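Local coordinates for protein NRPS (PDB 6NKI) that binds NADPH in a Rossmann-type nucleotide-binding domain of the Male sterility protein family, as part of a nonribosomal peptide synthetase, at residues Q68-R71 / W75-N78; H39-D44 / L282-T287; A141-S146 / T204-A209; G215-S218 / A223-L226; L328-D333 / Y405-E410. All coordinates share one frame; numbering follows the deposited sequence.

Overall arrangement
The five contacts sample a Rossmann-type fold and helices near the chain's C-terminal end. Contact 1 rests against helix 32-43, which supplies one side of contact 2: His-39 and Trp-75 stack their rings, and Trp-75 CD2 comes within 3.4 Å of His-39 CB, although the contact centres are about 17 Å apart. Contacts 3 and 4 lie along helix 202-220, centres also about 17 Å apart. Bound NADPH lies about 7 Å from the side chains of Ala-69 in contact 1 and Asn-143 in contact 3, and about 13 Å from Ile-284's in contact 2. Contact 5 lies apart, its centre about 46 Å from that of contact 4, but its nearest atoms are about 10 Å from contact 1.

Contact 1: residues Q68-R71 / W75-N78; sequences QAAR and WWRN
Trp-75 and Trp-76 wrap the end of helix 59-72 by enclosing the methyl group of Ala-70. The Trp-75 side chain leaves CB with CG wedged between its own backbone N and carbonyl carbon (chi1 63°), a setting that swings the indole back against Ala-70. CG and CD1 then pass the carbonyl oxygen of Ala-70, each 4.0 Å from that O. Further out, Ala-70 CB lies over one face of the six-membered ring, 3.5 Å from its centroid, in a CH-pi contact displaced toward the rim. At the tip, CH2 is 3.7 Å from Ala-70 CB and meets the Trp-76 ring at its edge. The NE1 group, meanwhile, hydrogen-bonds Thr-35 OG1. Trp-76 supplies the second wall: its CB sits 3.6 Å from Ala-70 CB, and CD1 lies over a face of the Arg-71 guanidinium. The backbone secures the same turn, since Ala-70 O accepts from Trp-75 N at 3.1 Å and, weakly, from Trp-76 N. The contact thus turns the chain from helix 59-72 toward strand 84-88, while Ala-70 and Trp-75 also rest on helix 32-43 through Thr-35 and Leu-38.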
# COMPACT_ATOMS: atom_id res chain seq x y z
N GLN A 68 13.74 -13.53 18.39
CA GLN A 68 13.75 -12.18 18.96
C GLN A 68 13.55 -11.13 17.89
O GLN A 68 13.02 -10.05 18.18
CB GLN A 68 15.04 -11.85 19.69
CG GLN A 68 16.14 -11.27 18.80
CD GLN A 68 17.35 -10.77 19.57
OE1 GLN A 68 17.42 -10.90 20.79
NE2 GLN A 68 18.28 -10.13 18.86
N ALA A 69 13.98 -11.42 16.66
CA ALA A 69 13.69 -10.51 15.56
C ALA A 69 12.22 -10.55 15.19
O ALA A 69 11.69 -9.56 14.66
CB ALA A 69 14.57 -10.82 14.35
N ALA A 70 11.55 -11.67 15.47
CA ALA A 70 10.16 -11.90 15.13
C ALA A 70 9.22 -11.57 16.27
O ALA A 70 8.01 -11.48 16.06
CB ALA A 70 9.97 -13.36 14.73
N ARG A 71 9.76 -11.44 17.49
CA ARG A 71 8.99 -10.80 18.55
C ARG A 71 9.14 -9.29 18.47
O ARG A 71 8.21 -8.55 18.81
CB ARG A 71 9.45 -11.31 19.92
CG ARG A 71 9.24 -12.79 20.20
CD ARG A 71 9.72 -13.12 21.61
NE ARG A 71 9.78 -14.56 21.89
CZ ARG A 71 8.74 -15.28 22.29
NH1 ARG A 71 7.56 -14.70 22.45
NH2 ARG A 71 8.87 -16.58 22.53
N TRP A 75 5.34 -10.38 14.90
CA TRP A 75 4.66 -11.36 14.07
C TRP A 75 4.79 -12.78 14.61
O TRP A 75 4.10 -13.69 14.12
CB TRP A 75 5.16 -11.30 12.62
CG TRP A 75 6.63 -11.61 12.32
CD1 TRP A 75 7.66 -10.71 12.15
CD2 TRP A 75 7.21 -12.91 12.10
NE1 TRP A 75 8.82 -11.37 11.85
CE2 TRP A 75 8.57 -12.72 11.81
CE3 TRP A 75 6.70 -14.21 12.13
CZ2 TRP A 75 9.43 -13.79 11.54
CZ3 TRP A 75 7.57 -15.28 11.87
CH2 TRP A 75 8.91 -15.06 11.59
N TRP A 76 5.60 -12.98 15.65
CA TRP A 76 6.02 -14.33 16.03
C TRP A 76 4.90 -15.08 16.74
O TRP A 76 4.20 -14.54 17.59
CB TRP A 76 7.27 -14.30 16.91
CG TRP A 76 7.62 -15.69 17.31
CD1 TRP A 76 7.39 -16.27 18.52
CD2 TRP A 76 8.15 -16.72 16.46
NE1 TRP A 76 7.79 -17.59 18.50
CE2 TRP A 76 8.26 -17.89 17.24
CE3 TRP A 76 8.57 -16.76 15.12
CZ2 TRP A 76 8.75 -19.10 16.72
CZ3 TRP A 76 9.06 -17.97 14.61
CH2 TRP A 76 9.15 -19.11 15.41
N ARG A 77 4.75 -16.35 16.36
CA ARG A 77 3.88 -17.33 17.00
C ARG A 77 4.66 -18.64 17.13
O ARG A 77 5.35 -19.03 16.18
CB ARG A 77 2.62 -17.58 16.16
CG ARG A 77 1.63 -16.42 16.04
CD ARG A 77 0.48 -16.86 15.13
NE ARG A 77 -0.52 -15.79 14.99
CZ ARG A 77 -0.42 -14.78 14.13
NH1 ARG A 77 0.63 -14.61 13.33
NH2 ARG A 77 -1.40 -13.89 14.09
N ASN A 78 4.54 -19.32 18.28
CA ASN A 78 5.33 -20.53 18.48
C ASN A 78 4.94 -21.63 17.50
O ASN A 78 5.76 -22.50 17.22
CB ASN A 78 5.23 -21.03 19.93
CG ASN A 78 3.85 -21.57 20.30
OD1 ASN A 78 2.93 -21.60 19.48
ND2 ASN A 78 3.71 -22.02 21.55

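Contact 2: residues H39-D44 / L282-T287; sequences HQLLVD and LIIHET
Gln-40 NE2 hydrogen-bonds the carbonyl O of Asp-277, near the start of helix 276-288, while the base of its side chain lies against Ile-284, about two turns further along that helix. The polar tip and the apolar stem of one residue therefore grip the same partner helix at two levels. CB of Gln-40 meets the CD1 methyl of Ile-284 at 3.2 Å, and OE1 stands 3.9 Å from that CD1. The chain beyond CG is extended, which carries the amide on toward Asp-277, with OE1 still passing near that methyl.

Ile-284 is the projecting member of the pair. Its CG1 branch lies anti to the carbonyl carbon (chi1 -65°) and continues straight to CD1, so the terminal methyl enters the angle between Gln-40 and Leu-41. There it reaches the backbone N of Leu-41 at 3.4 Å and the leucine CD2 at 3.8 Å. Leu-41 CD2 also runs beside the isoleucine stem, 3.9 Å from CG1. Between the segments the side-chain contact is van der Waals in kind, with the glutamine's polar bond going to Asp-277.

On the sheet side, Ile-283 and Thr-287 press on strands 122-125 and 162-166. Leu-282 and His-285 pack on Asn-393 and Arg-396 of the second subunit, so helix 276-288 lies among helix 32-43, the parallel sheet and the neighbouring chain.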
# COMPACT_ATOMS: atom_id res chain seq x y z
N HIS A 39 8.33 -14.05 7.96
CA HIS A 39 6.90 -13.98 8.28
C HIS A 39 6.01 -14.33 7.09
O HIS A 39 5.13 -15.20 7.18
CB HIS A 39 6.58 -12.58 8.78
CG HIS A 39 5.17 -12.41 9.21
ND1 HIS A 39 4.54 -11.19 9.19
CD2 HIS A 39 4.28 -13.29 9.72
CE1 HIS A 39 3.31 -11.33 9.63
NE2 HIS A 39 3.13 -12.60 9.97
N GLN A 40 6.25 -13.68 5.94
CA GLN A 40 5.29 -13.84 4.86
C GLN A 40 5.47 -15.17 4.13
O GLN A 40 4.50 -15.69 3.57
CB GLN A 40 5.37 -12.66 3.89
CG GLN A 40 4.92 -11.35 4.50
CD GLN A 40 5.03 -10.21 3.52
OE1 GLN A 40 5.36 -10.40 2.35
NE2 GLN A 40 4.82 -8.99 4.01
N LEU A 41 6.68 -15.73 4.10
CA LEU A 41 6.82 -17.10 3.58
C LEU A 41 6.02 -18.08 4.41
O LEU A 41 5.14 -18.77 3.89
CB LEU A 41 8.30 -17.51 3.54
CG LEU A 41 9.11 -16.75 2.51
CD1 LEU A 41 10.57 -17.04 2.73
CD2 LEU A 41 8.68 -17.13 1.11
N LEU A 42 6.26 -18.10 5.72
CA LEU A 42 5.56 -19.00 6.63
C LEU A 42 4.03 -18.91 6.51
O LEU A 42 3.34 -19.88 6.83
CB LEU A 42 6.01 -18.71 8.06
CG LEU A 42 7.32 -19.35 8.57
CD1 LEU A 42 8.52 -18.88 7.81
CD2 LEU A 42 7.53 -19.03 10.02
N VAL A 43 3.48 -17.79 6.05
CA VAL A 43 2.01 -17.78 5.96
C VAL A 43 1.54 -18.31 4.60
O VAL A 43 0.44 -18.88 4.52
CB VAL A 43 1.41 -16.38 6.27
CG1 VAL A 43 1.82 -15.92 7.67
CG2 VAL A 43 1.74 -15.32 5.18
N ASP A 44 2.33 -18.15 3.54
CA ASP A 44 1.95 -18.75 2.26
C ASP A 44 1.79 -20.26 2.41
O ASP A 44 2.49 -20.91 3.18
CB ASP A 44 3.00 -18.45 1.18
CG ASP A 44 2.59 -18.99 -0.20
OD1 ASP A 44 1.80 -18.31 -0.90
OD2 ASP A 44 3.01 -20.10 -0.58
N LEU A 282 6.46 -8.01 -2.31
CA LEU A 282 6.93 -7.96 -3.69
C LEU A 282 8.11 -8.89 -3.93
O LEU A 282 8.35 -9.26 -5.07
CB LEU A 282 7.30 -6.52 -4.06
CG LEU A 282 7.86 -6.28 -5.47
CD1 LEU A 282 6.89 -6.84 -6.49
CD2 LEU A 282 8.11 -4.82 -5.76
N ILE A 283 8.86 -9.27 -2.90
CA ILE A 283 9.98 -10.19 -3.11
C ILE A 283 9.48 -11.61 -3.25
O ILE A 283 9.93 -12.36 -4.12
CB ILE A 283 11.03 -10.05 -1.97
CG1 ILE A 283 11.82 -8.74 -2.10
CG2 ILE A 283 11.96 -11.25 -1.98
CD1 ILE A 283 12.47 -8.26 -0.82
N ILE A 284 8.56 -11.99 -2.36
CA ILE A 284 7.99 -13.36 -2.36
C ILE A 284 7.24 -13.60 -3.67
O ILE A 284 7.44 -14.65 -4.25
CB ILE A 284 7.09 -13.54 -1.14
CG1 ILE A 284 7.90 -13.47 0.15
CG2 ILE A 284 6.31 -14.84 -1.26
CD1 ILE A 284 7.09 -13.74 1.39
N HIS A 285 6.46 -12.65 -4.15
CA HIS A 285 5.73 -12.92 -5.41
C HIS A 285 6.73 -13.12 -6.55
O HIS A 285 6.53 -14.04 -7.35
CB HIS A 285 4.78 -11.77 -5.75
CG HIS A 285 4.28 -11.81 -7.15
ND1 HIS A 285 3.16 -12.52 -7.51
CD2 HIS A 285 4.74 -11.24 -8.28
CE1 HIS A 285 2.95 -12.37 -8.79
NE2 HIS A 285 3.91 -11.61 -9.29
N GLU A 286 7.77 -12.29 -6.60
CA GLU A 286 8.78 -12.38 -7.68
C GLU A 286 9.50 -13.73 -7.62
O GLU A 286 9.77 -14.28 -8.68
CB GLU A 286 9.76 -11.22 -7.57
CG GLU A 286 9.24 -9.96 -8.23
CD GLU A 286 8.53 -10.24 -9.54
OE1 GLU A 286 8.83 -11.27 -10.14
OE2 GLU A 286 7.68 -9.43 -9.94
N THR A 287 9.80 -14.23 -6.43
CA THR A 287 10.52 -15.53 -6.37
C THR A 287 9.56 -16.71 -6.32
O THR A 287 10.06 -17.84 -6.33
CB THR A 287 11.50 -15.58 -5.19
OG1 THR A 287 12.29 -16.75 -5.33
CG2 THR A 287 10.81 -15.55 -3.84

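Contact 3: residues A141-S146 / T204-A209; sequences AANVRS and TQTKFA
The amide of Asn-143 is the one flat group that works across this interface, and it meets Thr-206 through its nitrogen end. Thr-206 OG1 is tilted 20° from the amide plane of Asn-143. The resulting hydrogen bond from ND2 to OG1 is 3.2 Å long and moderately bent, at 145°. Beside it, the CB atoms of Asn-143 and Thr-206 stand 4.0 Å apart and the two side chains cross at a slant.

Thr-206 turns its OG1 into the position flanked by both main-chain neighbours of CA, a direction that also lets it bond Tyr-203 O, its stronger partner, one turn earlier. Since a carbonyl can only accept, the hydroxyl probably donates backward along its helix while receiving the Asn-143 N-H.

A second, apolar point of contact lies alongside. Val-144 CG2 sits 3.6 Å from Thr-206 O and 3.9 Å from Ala-209 CB, bridging residues one turn apart. Small residues on the facing side suit the separation of the helices: the axes of segments 141-146 and 204-209 approach to 8.8 Å and run almost parallel, 12° apart.

Tyr-203 and Lys-207 have the YxxxK spacing familiar from short-chain dehydrogenases, and Lys-207 NZ bonds Ile-166 O at the end of strand 162-166. Helices 136-156 and 202-220 are the consecutive connections of strands 122-125, 162-166 and 226-230, lying side by side along the parallel sheet.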
# COMPACT_ATOMS: atom_id res chain seq x y z
N ALA A 141 33.79 -10.98 0.66
CA ALA A 141 33.50 -12.37 0.96
C ALA A 141 32.09 -12.53 1.54
O ALA A 141 31.36 -13.45 1.17
CB ALA A 141 34.54 -12.93 1.93
N ALA A 142 31.70 -11.62 2.43
CA ALA A 142 30.41 -11.77 3.08
C ALA A 142 29.27 -11.44 2.12
O ALA A 142 28.25 -12.15 2.08
CB ALA A 142 30.36 -10.89 4.33
N ASN A 143 29.42 -10.40 1.31
CA ASN A 143 28.36 -10.06 0.38
C ASN A 143 28.52 -10.80 -0.96
O ASN A 143 27.62 -11.52 -1.39
CB ASN A 143 28.29 -8.54 0.18
CG ASN A 143 27.94 -7.82 1.46
OD1 ASN A 143 27.41 -8.42 2.39
ND2 ASN A 143 28.17 -6.51 1.48
N VAL A 144 29.68 -10.67 -1.60
CA VAL A 144 29.78 -11.08 -3.00
C VAL A 144 30.21 -12.54 -3.18
O VAL A 144 29.79 -13.19 -4.15
CB VAL A 144 30.73 -10.14 -3.75
CG1 VAL A 144 30.74 -10.46 -5.26
CG2 VAL A 144 30.38 -8.69 -3.48
N ARG A 145 31.05 -13.08 -2.29
CA ARG A 145 31.43 -14.49 -2.37
C ARG A 145 30.23 -15.38 -2.12
O ARG A 145 30.02 -16.38 -2.83
CB ARG A 145 32.53 -14.78 -1.35
CG ARG A 145 33.05 -16.21 -1.24
CD ARG A 145 34.09 -16.55 -2.28
NE ARG A 145 34.67 -17.86 -1.98
CZ ARG A 145 35.61 -18.48 -2.70
NH1 ARG A 145 36.11 -17.89 -3.78
NH2 ARG A 145 36.05 -19.67 -2.32
N SER A 146 29.45 -15.04 -1.10
CA SER A 146 28.16 -15.64 -0.82
C SER A 146 27.33 -15.71 -2.10
O SER A 146 26.74 -16.75 -2.40
CB SER A 146 27.47 -14.82 0.29
OG SER A 146 27.32 -13.46 -0.06
N THR A 204 27.53 -0.06 -1.22
CA THR A 204 26.79 0.10 -2.47
C THR A 204 27.54 -0.50 -3.66
O THR A 204 26.92 -0.92 -4.65
CB THR A 204 26.50 1.58 -2.70
OG1 THR A 204 27.72 2.32 -2.66
CG2 THR A 204 25.57 2.11 -1.62
N GLN A 205 28.86 -0.58 -3.57
CA GLN A 205 29.68 -1.19 -4.62
C GLN A 205 29.72 -2.71 -4.49
O GLN A 205 30.03 -3.38 -5.48
CB GLN A 205 31.09 -0.59 -4.56
CG GLN A 205 32.02 -0.81 -5.75
CD GLN A 205 33.37 -0.14 -5.53
OE1 GLN A 205 33.63 0.40 -4.45
NE2 GLN A 205 34.22 -0.16 -6.55
N THR A 206 29.42 -3.26 -3.31
CA THR A 206 29.29 -4.71 -3.16
C THR A 206 27.97 -5.21 -3.72
O THR A 206 27.95 -6.20 -4.46
CB THR A 206 29.40 -5.13 -1.69
OG1 THR A 206 28.40 -4.45 -0.91
CG2 THR A 206 30.80 -4.89 -1.13
N LYS A 207 26.86 -4.58 -3.31
CA LYS A 207 25.55 -5.00 -3.81
C LYS A 207 25.53 -4.96 -5.33
O LYS A 207 25.16 -5.94 -5.99
CB LYS A 207 24.45 -4.10 -3.24
CG LYS A 207 24.45 -3.94 -1.72
CD LYS A 207 24.12 -5.21 -0.94
CE LYS A 207 22.63 -5.47 -0.90
NZ LYS A 207 22.24 -6.62 -0.02
N PHE A 208 25.96 -3.83 -5.90
CA PHE A 208 26.16 -3.76 -7.34
C PHE A 208 27.10 -4.85 -7.82
O PHE A 208 26.87 -5.46 -8.87
CB PHE A 208 26.73 -2.39 -7.73
CG PHE A 208 27.09 -2.28 -9.20
CD1 PHE A 208 26.13 -1.95 -10.15
CD2 PHE A 208 28.39 -2.55 -9.64
CE1 PHE A 208 26.46 -1.85 -11.49
CE2 PHE A 208 28.72 -2.47 -10.98
CZ PHE A 208 27.76 -2.12 -11.91
N ALA A 209 28.19 -5.09 -7.08
CA ALA A 209 29.15 -6.11 -7.49
C ALA A 209 28.48 -7.47 -7.62
O ALA A 209 28.68 -8.18 -8.61
CB ALA A 209 30.31 -6.17 -6.50

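Contact 4: residues G215-S218 / A223-L226; sequences GAFS and AHSL
This contact closes the return leg of a beta-alpha-beta crossover: helix 202-220 ends, the chain reverses, and strand 226-230 enters the parallel Rossmann sheet alongside strand 162-166, against the helix it has just left. Phe-217, on the last turns of that helix, takes the central place between Leu-226 and His-224. Its CG lies anti to the backbone N (chi1 -178°), which directs the ring toward the returning chain.

Both partners meet the ring at its rim. Leu-226 CD2 lies in the ring plane, 3.6 Å from Phe-217 CD2, while His-224 CD2 comes to 3.7 Å from Phe-217 CZ. The two aromatic planes are turned 38° apart with their centroids 5.7 Å apart, an oblique meeting. A further aromatic neighbour, His-221, stacks on Phe-217, and Leu-151 of helix 136-156 also touches the phenyl ring.

The histidine is held by its other side, ND1 being hydrogen-bonded to the backbone N of Ile-161, just before strand 162-166. That bond probably helps set the imidazole's rotation, with CD2 turned to the phenylalanine.

The two methyls of Leu-226 divide the work, though not strictly: CD2 faces Phe-217 and CD1 faces Ser-218, whose OG bonds Lys-309 NZ while its carbon end serves the leucine, with Ser-218 CB 3.7 Å from Leu-226 CD1.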
# COMPACT_ATOMS: atom_id res chain seq x y z
N GLY A 215 24.15 -11.04 -13.89
CA GLY A 215 23.83 -10.95 -15.31
C GLY A 215 24.56 -11.97 -16.16
O GLY A 215 23.96 -12.59 -17.04
N ALA A 216 25.86 -12.13 -15.93
CA ALA A 216 26.62 -13.12 -16.70
C ALA A 216 26.01 -14.50 -16.56
O ALA A 216 25.97 -15.27 -17.52
CB ALA A 216 28.08 -13.12 -16.26
N PHE A 217 25.50 -14.83 -15.37
CA PHE A 217 24.86 -16.12 -15.20
C PHE A 217 23.57 -16.20 -16.01
O PHE A 217 23.31 -17.23 -16.65
CB PHE A 217 24.60 -16.38 -13.71
CG PHE A 217 23.97 -17.72 -13.42
CD1 PHE A 217 24.73 -18.88 -13.42
CD2 PHE A 217 22.62 -17.82 -13.15
CE1 PHE A 217 24.15 -20.12 -13.16
CE2 PHE A 217 22.03 -19.05 -12.89
CZ PHE A 217 22.79 -20.19 -12.89
N SER A 218 22.77 -15.13 -16.01
CA SER A 218 21.48 -15.17 -16.71
C SER A 218 21.67 -15.33 -18.21
O SER A 218 21.12 -16.26 -18.82
CB SER A 218 20.66 -13.92 -16.41
OG SER A 218 19.45 -13.94 -17.16
N ALA A 223 17.64 -21.36 -17.49
CA ALA A 223 16.79 -22.33 -16.81
C ALA A 223 16.51 -21.99 -15.36
O ALA A 223 15.81 -22.76 -14.68
CB ALA A 223 17.41 -23.73 -16.88
N HIS A 224 17.04 -20.88 -14.85
CA HIS A 224 16.78 -20.43 -13.49
C HIS A 224 16.05 -19.10 -13.54
O HIS A 224 16.52 -18.17 -14.20
CB HIS A 224 18.09 -20.31 -12.71
CG HIS A 224 18.73 -21.63 -12.42
ND1 HIS A 224 18.30 -22.46 -11.42
CD2 HIS A 224 19.75 -22.28 -13.04
CE1 HIS A 224 19.03 -23.57 -11.42
NE2 HIS A 224 19.91 -23.48 -12.39
N SER A 225 14.91 -19.03 -12.87
CA SER A 225 14.20 -17.76 -12.77
C SER A 225 14.91 -16.93 -11.71
O SER A 225 14.92 -17.30 -10.53
CB SER A 225 12.73 -17.96 -12.42
OG SER A 225 12.58 -18.33 -11.06
N LEU A 226 15.51 -15.82 -12.12
CA LEU A 226 16.33 -15.03 -11.21
C LEU A 226 15.93 -13.56 -11.30
O LEU A 226 15.71 -13.04 -12.40
CB LEU A 226 17.82 -15.27 -11.52
CG LEU A 226 18.34 -15.11 -12.95
CD1 LEU A 226 18.76 -13.68 -13.23
CD2 LEU A 226 19.47 -16.09 -13.24

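Contact 5: residues L328-D333 / Y405-E410; sequences LGLGRD and YLASLE
Arg-332 and Glu-410 approach each other from opposite directions, each with an extended chain, and join their charged ends between the loop after helix 319-330 and helix 389-410. A chi1 of 75° starts the arginine CG on the side it shares with both N and C of its own main chain, which lifts the chain off the loop toward the partner helix; the glutamate CG is anti to its own N and carries the carboxylate the other way. The planes do not match: guanidinium and carboxylate are inclined by 57°, so the pair is not a flat, two-pronged bridge. Instead one oxygen, OE2, lies nearest both terminal nitrogens, 2.6 Å from Arg-332 NH1 and 2.9 Å from NH2, while OE1 is 3.1 Å from NH1. The NH1 to OE2 hydrogen bond is weak by its angle of 119°.

Beside the salt bridge lies a small apolar contact. Leu-330 CD2 reaches Ala-407 CB at 3.8 Å, and the same CB is 3.9 Å from Leu-330 CA, so the methyl rests against the base of the leucine as well as its tip. Gly-331, with positive phi, follows as the chain leaves the helix and brings Arg-332 round to face Glu-410.

Met-257 of helix 248-259 touches Leu-330, Arg-332, Leu-406 and Glu-410, linking both halves to a third helix. The chemistry is consistent with a surface contact in which charge attraction probably matters more than hydrogen-bond direction, backed by one leucine-alanine contact.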
# COMPACT_ATOMS: atom_id res chain seq x y z
N LEU A 328 3.97 15.95 12.84
CA LEU A 328 2.59 15.56 13.13
C LEU A 328 2.52 14.41 14.12
O LEU A 328 1.65 14.38 15.00
CB LEU A 328 1.88 15.19 11.83
CG LEU A 328 0.35 15.08 11.82
CD1 LEU A 328 -0.16 15.45 10.44
CD2 LEU A 328 -0.17 13.69 12.23
N GLY A 329 3.43 13.44 13.99
CA GLY A 329 3.45 12.31 14.91
C GLY A 329 4.11 12.65 16.23
O GLY A 329 3.63 12.22 17.29
N LEU A 330 5.21 13.41 16.20
CA LEU A 330 5.78 13.88 17.46
C LEU A 330 4.81 14.79 18.20
O LEU A 330 4.91 14.95 19.43
CB LEU A 330 7.11 14.62 17.20
CG LEU A 330 8.37 13.92 16.67
CD1 LEU A 330 9.49 14.93 16.47
CD2 LEU A 330 8.82 12.79 17.59
N GLY A 331 3.87 15.39 17.49
CA GLY A 331 2.94 16.29 18.14
C GLY A 331 3.54 17.60 18.57
O GLY A 331 3.03 18.23 19.50
N ARG A 332 4.61 18.04 17.91
CA ARG A 332 5.29 19.26 18.28
C ARG A 332 6.04 19.76 17.06
O ARG A 332 6.40 18.98 16.17
CB ARG A 332 6.24 19.05 19.46
CG ARG A 332 7.51 18.32 19.08
CD ARG A 332 8.32 17.94 20.30
NE ARG A 332 9.67 17.51 19.93
CZ ARG A 332 10.55 17.00 20.78
NH1 ARG A 332 10.21 16.81 22.05
NH2 ARG A 332 11.75 16.66 20.36
N ASP A 333 6.30 21.06 17.03
CA ASP A 333 7.00 21.63 15.89
C ASP A 333 8.50 21.67 16.14
O ASP A 333 8.97 21.79 17.28
CB ASP A 333 6.47 23.02 15.57
CG ASP A 333 5.08 22.96 14.97
OD1 ASP A 333 4.74 21.91 14.36
OD2 ASP A 333 4.33 23.96 15.10
N TYR A 405 5.56 6.83 17.74
CA TYR A 405 6.10 5.80 18.62
C TYR A 405 7.29 6.33 19.41
O TYR A 405 7.34 6.22 20.64
CB TYR A 405 6.52 4.57 17.83
CG TYR A 405 7.30 3.58 18.68
CD1 TYR A 405 6.66 2.77 19.60
CD2 TYR A 405 8.68 3.47 18.56
CE1 TYR A 405 7.37 1.88 20.38
CE2 TYR A 405 9.39 2.58 19.33
CZ TYR A 405 8.73 1.78 20.24
OH TYR A 405 9.43 0.88 21.02
N LEU A 406 8.30 6.85 18.70
CA LEU A 406 9.46 7.41 19.37
C LEU A 406 9.02 8.43 20.42
O LEU A 406 9.41 8.34 21.59
CB LEU A 406 10.42 8.02 18.35
CG LEU A 406 11.09 7.00 17.40
CD1 LEU A 406 11.94 7.69 16.33
CD2 LEU A 406 11.91 5.98 18.17
N ALA A 407 8.16 9.37 20.02
CA ALA A 407 7.62 10.34 20.97
C ALA A 407 6.95 9.66 22.17
O ALA A 407 6.88 10.26 23.25
CB ALA A 407 6.65 11.27 20.26
N SER A 408 6.46 8.43 22.00
CA SER A 408 5.89 7.70 23.13
C SER A 408 6.94 7.46 24.20
O SER A 408 6.70 7.66 25.39
CB SER A 408 5.29 6.37 22.68
OG SER A 408 4.29 6.55 21.70
N LEU A 409 8.13 7.02 23.78
CA LEU A 409 9.21 6.70 24.69
C LEU A 409 10.20 7.85 24.86
O LEU A 409 11.14 7.72 25.66
CB LEU A 409 9.92 5.42 24.22
CG LEU A 409 10.57 5.34 22.83
CD1 LEU A 409 12.00 5.92 22.79
CD2 LEU A 409 10.57 3.91 22.34
N GLU A 410 10.00 8.96 24.15
CA GLU A 410 10.91 10.10 24.24
C GLU A 410 11.08 10.55 25.69
O GLU A 410 12.20 10.85 26.12
CB GLU A 410 10.39 11.28 23.41
CG GLU A 410 11.37 12.45 23.33
CD GLU A 410 10.77 13.72 22.73
OE1 GLU A 410 9.53 13.80 22.57
OE2 GLU A 410 11.55 14.63 22.38